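PDB 3EWM: uncharacterized sugar kinase PH1459 from Pyrococcus horikoshii, which probably phosphorylates a sugar, perhaps fructose, at the expense of ATP. Local coordinates for residues S154-F159 / L185-K190; V128-V133 / T143-I148; V189-E194 / V204-S209. One frame throughout, in Å; residues are numbered along the deposited sequence.

Contact 1: S154-F159 / L185-K190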
loop_
_atom_site.group_PDB
_atom_site.type_symbol
_atom_site.label_atom_id
_atom_site.label_comp_id
_atom_site.label_asym_id
_atom_site.label_seq_id
_atom_site.Cartn_x
_atom_site.Cartn_y
_atom_site.Cartn_z
ATOM N N SER A 154 13.348 27.186 -20.996
ATOM C CA SER A 154 14.749 26.842 -20.658
ATOM C C SER A 154 15.144 25.387 -20.900
ATOM O O SER A 154 16.322 25.096 -21.133
ATOM C CB SER A 154 15.045 27.178 -19.200
ATOM O OG SER A 154 14.844 28.557 -18.968
ATOM N N SER A 155 14.175 24.480 -20.772
ATOM C CA SER A 155 14.353 23.055 -21.074
ATOM C C SER A 155 13.145 22.646 -21.881
ATOM O O SER A 155 12.070 23.206 -21.688
ATOM C CB SER A 155 14.346 22.193 -19.808
ATOM O OG SER A 155 15.153 22.715 -18.774
ATOM N N LEU A 156 13.315 21.664 -22.757
ATOM C CA LEU A 156 12.189 21.010 -23.403
ATOM C C LEU A 156 11.356 20.240 -22.369
ATOM O O LEU A 156 11.894 19.608 -21.456
ATOM C CB LEU A 156 12.675 20.058 -24.498
ATOM C CG LEU A 156 13.409 20.726 -25.649
ATOM C CD1 LEU A 156 13.920 19.704 -26.643
ATOM C CD2 LEU A 156 12.486 21.750 -26.332
ATOM N N ILE A 157 10.045 20.317 -22.527
ATOM C CA ILE A 157 9.118 19.681 -21.625
ATOM C C ILE A 157 8.439 18.536 -22.351
ATOM O O ILE A 157 7.935 18.702 -23.455
ATOM C CB ILE A 157 8.065 20.702 -21.110
ATOM C CG1 ILE A 157 8.751 21.799 -20.294
ATOM C CG2 ILE A 157 6.976 20.006 -20.307
ATOM C CD1 ILE A 157 7.946 23.062 -20.226
ATOM N N ALA A 158 8.436 17.372 -21.726
ATOM C CA ALA A 158 7.782 16.201 -22.299
ATOM C C ALA A 158 6.733 15.680 -21.332
ATOM O O ALA A 158 6.971 15.599 -20.118
ATOM C CB ALA A 158 8.820 15.117 -22.628
ATOM N N PHE A 159 5.565 15.334 -21.874
ATOM C CA PHE A 159 4.430 14.948 -21.065
ATOM C C PHE A 159 3.806 13.684 -21.643
ATOM O O PHE A 159 3.420 13.661 -22.799
ATOM C CB PHE A 159 3.415 16.098 -21.006
ATOM C CG PHE A 159 2.206 15.812 -20.136
ATOM C CD1 PHE A 159 2.331 15.704 -18.757
ATOM C CD2 PHE A 159 0.951 15.645 -20.702
ATOM C CE1 PHE A 159 1.222 15.467 -17.948
ATOM C CE2 PHE A 159 -0.169 15.395 -19.911
ATOM C CZ PHE A 159 -0.034 15.312 -18.515
ATOM N N LEU A 185 1.857 23.223 -22.034
ATOM C CA LEU A 185 3.211 23.509 -21.576
ATOM C C LEU A 185 4.234 22.601 -22.227
ATOM O O LEU A 185 5.421 22.915 -22.246
ATOM C CB LEU A 185 3.314 23.379 -20.057
ATOM C CG LEU A 185 2.641 24.461 -19.192
ATOM C CD1 LEU A 185 2.331 23.881 -17.850
ATOM C CD2 LEU A 185 3.523 25.707 -19.074
ATOM N N ALA A 186 3.778 21.482 -22.783
ATOM C CA ALA A 186 4.707 20.478 -23.289
ATOM C C ALA A 186 5.150 20.739 -24.725
ATOM O O ALA A 186 4.346 21.069 -25.594
ATOM C CB ALA A 186 4.119 19.074 -23.148
ATOM N N ASP A 187 6.446 20.582 -24.945
ATOM C CA ASP A 187 7.017 20.541 -26.283
ATOM C C ASP A 187 6.721 19.199 -26.931
ATOM O O ASP A 187 6.445 19.128 -28.121
ATOM C CB ASP A 187 8.521 20.702 -26.187
ATOM C CG ASP A 187 8.911 22.046 -25.626
ATOM O OD1 ASP A 187 8.860 23.028 -26.395
ATOM O OD2 ASP A 187 9.267 22.107 -24.434
ATOM N N ILE A 188 6.795 18.147 -26.119
ATOM C CA ILE A 188 6.692 16.779 -26.586
ATOM C C ILE A 188 5.551 16.173 -25.819
ATOM O O ILE A 188 5.527 16.201 -24.583
ATOM C CB ILE A 188 7.995 15.997 -26.290
ATOM C CG1 ILE A 188 9.176 16.636 -27.024
ATOM C CG2 ILE A 188 7.851 14.522 -26.656
ATOM C CD1 ILE A 188 10.432 16.701 -26.169
ATOM N N VAL A 189 4.584 15.637 -26.545
ATOM C CA VAL A 189 3.462 14.974 -25.910
ATOM C C VAL A 189 3.373 13.557 -26.448
ATOM O O VAL A 189 3.466 13.328 -27.667
ATOM C CB VAL A 189 2.126 15.752 -26.138
ATOM C CG1 VAL A 189 0.906 14.922 -25.695
ATOM C CG2 VAL A 189 2.164 17.078 -25.402
ATOM N N LYS A 190 3.241 12.618 -25.516
ATOM C CA LYS A 190 2.977 11.235 -25.821
ATOM C C LYS A 190 1.580 10.870 -25.323
ATOM O O LYS A 190 1.231 11.120 -24.165
ATOM C CB LYS A 190 4.037 10.343 -25.154
ATOM C CG LYS A 190 3.774 8.868 -25.319
ATOM C CD LYS A 190 4.826 8.044 -24.574
ATOM C CE LYS A 190 4.420 6.598 -24.479
ATOM N NZ LYS A 190 3.368 6.355 -23.467
HETATM O O HOH W 1 10.254 24.777 -22.903
#

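Contact 2: V128-V133 / T143-I148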
loop_
_atom_site.group_PDB
_atom_site.type_symbol
_atom_site.label_atom_id
_atom_site.label_comp_id
_atom_site.label_asym_id
_atom_site.label_seq_id
_atom_site.Cartn_x
_atom_site.Cartn_y
_atom_site.Cartn_z
ATOM N N VAL A 128 12.849 17.948 -19.530
ATOM C CA VAL A 128 12.153 17.561 -18.296
ATOM C C VAL A 128 10.891 16.775 -18.644
ATOM O O VAL A 128 10.044 17.215 -19.416
ATOM C CB VAL A 128 11.822 18.772 -17.398
ATOM C CG1 VAL A 128 10.996 18.353 -16.180
ATOM C CG2 VAL A 128 13.099 19.452 -16.948
ATOM N N ASN A 129 10.792 15.598 -18.062
ATOM C CA ASN A 129 9.728 14.675 -18.389
ATOM C C ASN A 129 8.753 14.557 -17.212
ATOM O O ASN A 129 9.164 14.355 -16.071
ATOM C CB ASN A 129 10.359 13.311 -18.675
ATOM C CG ASN A 129 9.354 12.221 -18.750
ATOM O OD1 ASN A 129 8.391 12.307 -19.511
ATOM N ND2 ASN A 129 9.552 11.185 -17.952
ATOM N N PHE A 130 7.465 14.697 -17.499
ATOM C CA PHE A 130 6.434 14.428 -16.498
ATOM C C PHE A 130 5.223 13.739 -17.121
ATOM O O PHE A 130 5.097 13.645 -18.354
ATOM C CB PHE A 130 6.092 15.705 -15.686
ATOM C CG PHE A 130 5.221 16.698 -16.410
ATOM C CD1 PHE A 130 3.962 17.023 -15.900
ATOM C CD2 PHE A 130 5.657 17.334 -17.567
ATOM C CE1 PHE A 130 3.157 17.966 -16.549
ATOM C CE2 PHE A 130 4.854 18.263 -18.226
ATOM C CZ PHE A 130 3.606 18.574 -17.718
ATOM N N GLY A 131 4.365 13.205 -16.269
ATOM C CA GLY A 131 3.215 12.423 -16.702
ATOM C C GLY A 131 2.045 12.889 -15.871
ATOM O O GLY A 131 2.225 13.695 -14.936
ATOM N N SER A 132 0.856 12.409 -16.218
ATOM C CA SER A 132 -0.354 12.920 -15.582
ATOM C C SER A 132 -0.627 12.347 -14.184
ATOM O O SER A 132 -1.320 12.967 -13.390
ATOM C CB SER A 132 -1.558 12.758 -16.495
ATOM O OG SER A 132 -2.089 11.461 -16.430
ATOM N N VAL A 133 -0.076 11.172 -13.889
ATOM C CA VAL A 133 -0.398 10.482 -12.645
ATOM C C VAL A 133 -0.032 11.350 -11.443
ATOM O O VAL A 133 -0.809 11.483 -10.502
ATOM C CB VAL A 133 0.261 9.103 -12.575
ATOM C CG1 VAL A 133 0.170 8.526 -11.175
ATOM C CG2 VAL A 133 -0.403 8.147 -13.626
ATOM N N THR A 143 2.720 21.647 -7.273
ATOM C CA THR A 143 4.155 21.730 -7.215
ATOM C C THR A 143 4.749 21.416 -8.587
ATOM O O THR A 143 5.551 22.193 -9.105
ATOM C CB THR A 143 4.729 20.789 -6.140
ATOM O OG1 THR A 143 4.297 21.236 -4.840
ATOM C CG2 THR A 143 6.259 20.766 -6.199
ATOM N N VAL A 144 4.329 20.294 -9.173
ATOM C CA VAL A 144 4.844 19.884 -10.471
ATOM C C VAL A 144 4.467 20.926 -11.516
ATOM O O VAL A 144 5.297 21.269 -12.341
ATOM C CB VAL A 144 4.391 18.454 -10.862
ATOM C CG1 VAL A 144 4.781 18.089 -12.300
ATOM C CG2 VAL A 144 5.010 17.448 -9.902
HETATM N N MSE A 145 3.248 21.459 -11.450
HETATM C CA MSE A 145 2.824 22.437 -12.460
HETATM C C MSE A 145 3.717 23.669 -12.384
HETATM O O MSE A 145 4.114 24.219 -13.403
HETATM C CB MSE A 145 1.346 22.809 -12.319
HETATM C CG MSE A 145 0.375 21.681 -12.709
HETATM SE SE MSE A 145 0.782 20.950 -14.489
HETATM C CE MSE A 145 0.346 22.512 -15.529
ATOM N N LYS A 146 4.049 24.077 -11.164
ATOM C CA LYS A 146 5.001 25.167 -10.959
ATOM C C LYS A 146 6.393 24.869 -11.502
ATOM O O LYS A 146 6.988 25.711 -12.141
ATOM C CB LYS A 146 5.038 25.573 -9.489
ATOM C CG LYS A 146 3.757 26.302 -9.115
ATOM C CD LYS A 146 3.782 26.859 -7.712
ATOM C CE LYS A 146 2.560 27.747 -7.527
ATOM N NZ LYS A 146 1.300 26.948 -7.548
ATOM N N VAL A 147 6.896 23.664 -11.277
ATOM C CA VAL A 147 8.211 23.295 -11.810
ATOM C C VAL A 147 8.245 23.450 -13.332
ATOM O O VAL A 147 9.132 24.108 -13.900
ATOM C CB VAL A 147 8.615 21.868 -11.371
ATOM C CG1 VAL A 147 9.904 21.434 -12.047
ATOM C CG2 VAL A 147 8.764 21.791 -9.851
ATOM N N ILE A 148 7.245 22.865 -13.979
ATOM C CA ILE A 148 7.110 22.910 -15.427
ATOM C C ILE A 148 6.979 24.349 -15.942
ATOM O O ILE A 148 7.680 24.732 -16.859
ATOM C CB ILE A 148 5.908 22.042 -15.887
ATOM C CG1 ILE A 148 6.048 20.601 -15.359
ATOM C CG2 ILE A 148 5.744 22.079 -17.414
ATOM C CD1 ILE A 148 7.408 19.906 -15.648
#

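Contact 3: V189-E194 / V204-S209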
loop_
_atom_site.group_PDB
_atom_site.type_symbol
_atom_site.label_atom_id
_atom_site.label_comp_id
_atom_site.label_asym_id
_atom_site.label_seq_id
_atom_site.Cartn_x
_atom_site.Cartn_y
_atom_site.Cartn_z
ATOM N N VAL A 189 4.584 15.637 -26.545
ATOM C CA VAL A 189 3.462 14.974 -25.910
ATOM C C VAL A 189 3.373 13.557 -26.448
ATOM O O VAL A 189 3.466 13.328 -27.667
ATOM C CB VAL A 189 2.126 15.752 -26.138
ATOM C CG1 VAL A 189 0.906 14.922 -25.695
ATOM C CG2 VAL A 189 2.164 17.078 -25.402
ATOM N N LYS A 190 3.241 12.618 -25.516
ATOM C CA LYS A 190 2.977 11.235 -25.821
ATOM C C LYS A 190 1.580 10.870 -25.323
ATOM O O LYS A 190 1.231 11.120 -24.165
ATOM C CB LYS A 190 4.037 10.343 -25.154
ATOM C CG LYS A 190 3.774 8.868 -25.319
ATOM C CD LYS A 190 4.826 8.044 -24.574
ATOM C CE LYS A 190 4.420 6.598 -24.479
ATOM N NZ LYS A 190 3.368 6.355 -23.467
ATOM N N ALA A 191 0.785 10.265 -26.205
ATOM C CA ALA A 191 -0.548 9.847 -25.858
ATOM C C ALA A 191 -0.923 8.648 -26.695
ATOM O O ALA A 191 -0.460 8.519 -27.823
ATOM C CB ALA A 191 -1.555 10.987 -26.094
ATOM N N SER A 192 -1.763 7.779 -26.136
ATOM C CA SER A 192 -2.366 6.710 -26.915
ATOM C C SER A 192 -3.459 7.307 -27.781
ATOM O O SER A 192 -4.011 8.367 -27.480
ATOM C CB SER A 192 -2.992 5.647 -26.013
ATOM O OG SER A 192 -4.066 6.213 -25.270
ATOM N N GLU A 193 -3.796 6.601 -28.848
ATOM C CA GLU A 193 -4.902 7.039 -29.679
ATOM C C GLU A 193 -6.206 7.145 -28.857
ATOM O O GLU A 193 -7.017 8.033 -29.115
ATOM C CB GLU A 193 -5.036 6.155 -30.932
ATOM C CG GLU A 193 -5.175 4.688 -30.660
ATOM C CD GLU A 193 -5.333 3.882 -31.944
ATOM O OE1 GLU A 193 -5.833 4.441 -32.941
ATOM O OE2 GLU A 193 -4.937 2.694 -31.945
ATOM N N GLU A 194 -6.373 6.291 -27.842
ATOM C CA GLU A 194 -7.586 6.315 -26.997
ATOM C C GLU A 194 -7.645 7.583 -26.152
ATOM O O GLU A 194 -8.713 8.195 -25.983
ATOM C CB GLU A 194 -7.718 5.059 -26.116
ATOM C CG GLU A 194 -7.896 3.755 -26.900
ATOM C CD GLU A 194 -6.569 3.079 -27.310
ATOM O OE1 GLU A 194 -5.466 3.682 -27.174
ATOM O OE2 GLU A 194 -6.640 1.914 -27.779
ATOM N N VAL A 204 -9.740 19.401 -25.669
ATOM C CA VAL A 204 -8.325 19.455 -25.330
ATOM C C VAL A 204 -7.534 18.875 -26.488
ATOM O O VAL A 204 -7.536 17.669 -26.694
ATOM C CB VAL A 204 -7.985 18.671 -24.027
ATOM C CG1 VAL A 204 -6.473 18.713 -23.738
ATOM C CG2 VAL A 204 -8.778 19.209 -22.841
ATOM N N GLU A 205 -6.877 19.747 -27.242
ATOM C CA GLU A 205 -5.959 19.324 -28.283
ATOM C C GLU A 205 -4.797 18.511 -27.677
ATOM O O GLU A 205 -4.163 18.935 -26.716
ATOM C CB GLU A 205 -5.462 20.542 -29.078
ATOM C CG GLU A 205 -4.340 20.247 -30.078
ATOM C CD GLU A 205 -4.335 21.159 -31.307
ATOM O OE1 GLU A 205 -4.229 20.631 -32.438
ATOM O OE2 GLU A 205 -4.428 22.392 -31.164
ATOM N N VAL A 206 -4.540 17.333 -28.228
ATOM C CA VAL A 206 -3.466 16.496 -27.718
ATOM C C VAL A 206 -2.309 16.580 -28.703
ATOM O O VAL A 206 -2.134 15.742 -29.596
ATOM C CB VAL A 206 -3.905 15.054 -27.452
ATOM C CG1 VAL A 206 -2.732 14.230 -26.888
ATOM C CG2 VAL A 206 -5.101 15.027 -26.493
ATOM N N LYS A 207 -1.520 17.621 -28.512
ATOM C CA LYS A 207 -0.449 17.967 -29.409
ATOM C C LYS A 207 0.595 18.653 -28.563
ATOM O O LYS A 207 0.256 19.543 -27.765
ATOM C CB LYS A 207 -0.987 18.950 -30.467
ATOM C CG LYS A 207 0.038 19.520 -31.439
ATOM C CD LYS A 207 -0.633 20.393 -32.524
ATOM C CE LYS A 207 0.266 20.516 -33.763
ATOM N NZ LYS A 207 0.678 19.178 -34.328
ATOM N N GLY A 208 1.849 18.227 -28.704
ATOM C CA GLY A 208 2.967 18.999 -28.154
ATOM C C GLY A 208 3.258 20.158 -29.094
ATOM O O GLY A 208 2.838 20.128 -30.244
ATOM N N SER A 209 3.969 21.179 -28.618
ATOM C CA SER A 209 4.292 22.325 -29.473
ATOM C C SER A 209 5.347 21.953 -30.530
ATOM O O SER A 209 5.352 22.479 -31.656
ATOM C CB SER A 209 4.750 23.505 -28.608
ATOM O OG SER A 209 5.978 23.209 -27.994
#

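Contact 1: S154-F159 / L185-K190
Asp187 turns its CG beside its own backbone N (chi1 -64°), which sends the carboxylate across to Ile157, while CG of Phe159 lies anti to its backbone N (chi1 -178°), leading the ring away from the partner strand and leaving CB against Ala186 CB, at 3.7 Å. Through its anti lone pair, Asp187 OD2 accepts Ile157 N at 2.7 Å in a nearly straight bond (164°). Aspartate suits this place: its side chain accepts the N-H of Ile157 where its own strand has not yet begun. A water donates to OD2 and to Ser155 O, and Lys152 NZ makes a long, weak ion pair with OD2. Leu156 CD2 lies across the carboxylate, 3.7 Å from Asp187 CG.

Beyond this the pairing is plain parallel sheet. Ile157 O takes Ile188 N at 3.0 Å and, weakly, Asp187 N; Ile188 O takes Phe159 N at 2.8 Å, and Phe159 O takes Lys190 N at 2.9 Å. Lys190 is an ATP-binding residue. Ala158 and Ile188 share one face, CB to CB at 3.9 Å, where the short alanine lets the branched isoleucine come close. Phe159 and Val189 share the other.

The strands belong to the beta-alpha-beta unit 156-160, 172-185, 188-192. Helix 245-259 packs on Ala158 and Ile188, helix 172-185 on Phe159 and Val189, and helix 140-151 on Ile157, while strand 127-131 flanks 156-160 on its other side.

Contact 2: V128-V133 / T143-I148
Ile148 lays its side chain over the ring of Phe130, joining helix to strand in the beta-alpha-beta unit of strand 127-131, helix 140-151 and strand 156-160, part of the ribokinase-like alpha/beta core. From CB of Ile148, the CG2 branch reaches the outer end of the ring, 4.0 Å from Phe130 CE2. CG1, the other branch, stands 3.8 Å from the ring centroid and only 6° off the normal, a CH-pi contact on the face. A bend at chi2 (-52°) then carries CD1 back toward the strand, 3.7 Å from Phe130 CD2. A beta-branched isoleucine suits this place because its arms can span the whole length of a phenyl ring.

On the strand side, Phe130 CG lies between the backbone N and the carbonyl carbon (chi1 77°), which stands the ring in the gap, where the axes of 128-131 and 143-148 come within 10.5 Å. One helical turn earlier, Val144 CG1 touches Phe130 CD1 at 3.8 Å, and selenomethionine Met145 curls its flexible chain back to bring SE near CE1. The join is wholly apolar. Strand 3-7 adds Ile7 against Phe130 and Val144. At its tip, Ile148 CD1 also meets Val128 CG1, 3.9 Å away.

Contact 3: V189-E194 / V204-S209
Val189 and Ala191 direct their side chains at 204-209, the loop that completes a beta-alpha-beta connection of strand 188-192, helix 193-200 and strand 211-215; the two strands lie parallel and adjacent in the main sheet. The two methyls of Val189 divide the work. With chi1 at 169°, CG1 lies anti to the backbone N and meets Val206 CG1 at 3.9 Å, whereas CG2, beside the backbone N, comes to 3.5 Å from Gly208 CA, tighter than usual for carbons. Glycine fits here: with no side chain between them, the loop backbone lies directly on the valine methyl.

Val206 also holds CG1 anti to its backbone N (chi1 -179°), which turns that methyl toward Ala191 and Val189, and its side chain crosses that of Val189 at about a right angle. Its flank toward helix 193-200 is met by Val196 and Leu199. Two backbone N-H groups of the loop have side-chain acceptors, Glu200 OE2 for Val206 N and Thr212 OG1 for Gly208 N, while Lys207, its CB pointing away from the strand, bonds Asn226 O through NZ.

Past Ala191, Ser192 is the N-cap of helix 193-200, its OG capping a backbone N of the first turn, and Glu195 OE1 accepts the Ser192 N, consistent with a capping box. Ala191, small enough for close approach, has its CB 3.5 Å from Val206 CG1.

How the contacts relate
The contacts run across the sheet in the order 2, 1, 3, on neighbouring parallel strands 127-131, 156-160 and 188-192. Contacts 1 and 2, with centres about 10 Å apart, are joined by backbone pairs such as Leu156 O to Val128 N at 2.7 Å and by the meeting rings of Phe159 and Phe130. Contacts 1 and 3 share Val189 and Lys190, and Ala186 O lies 3.0 Å from Ser209 N. Contacts 2 and 3 do not touch, their centres lying about 16 Å apart. The side chain of ATP-binding Lys190 is about 4 Å from that of Thr215 and about 11 Å from Gly220, which also bind ATP, and about 10 Å from that of Phe130 in contact 2.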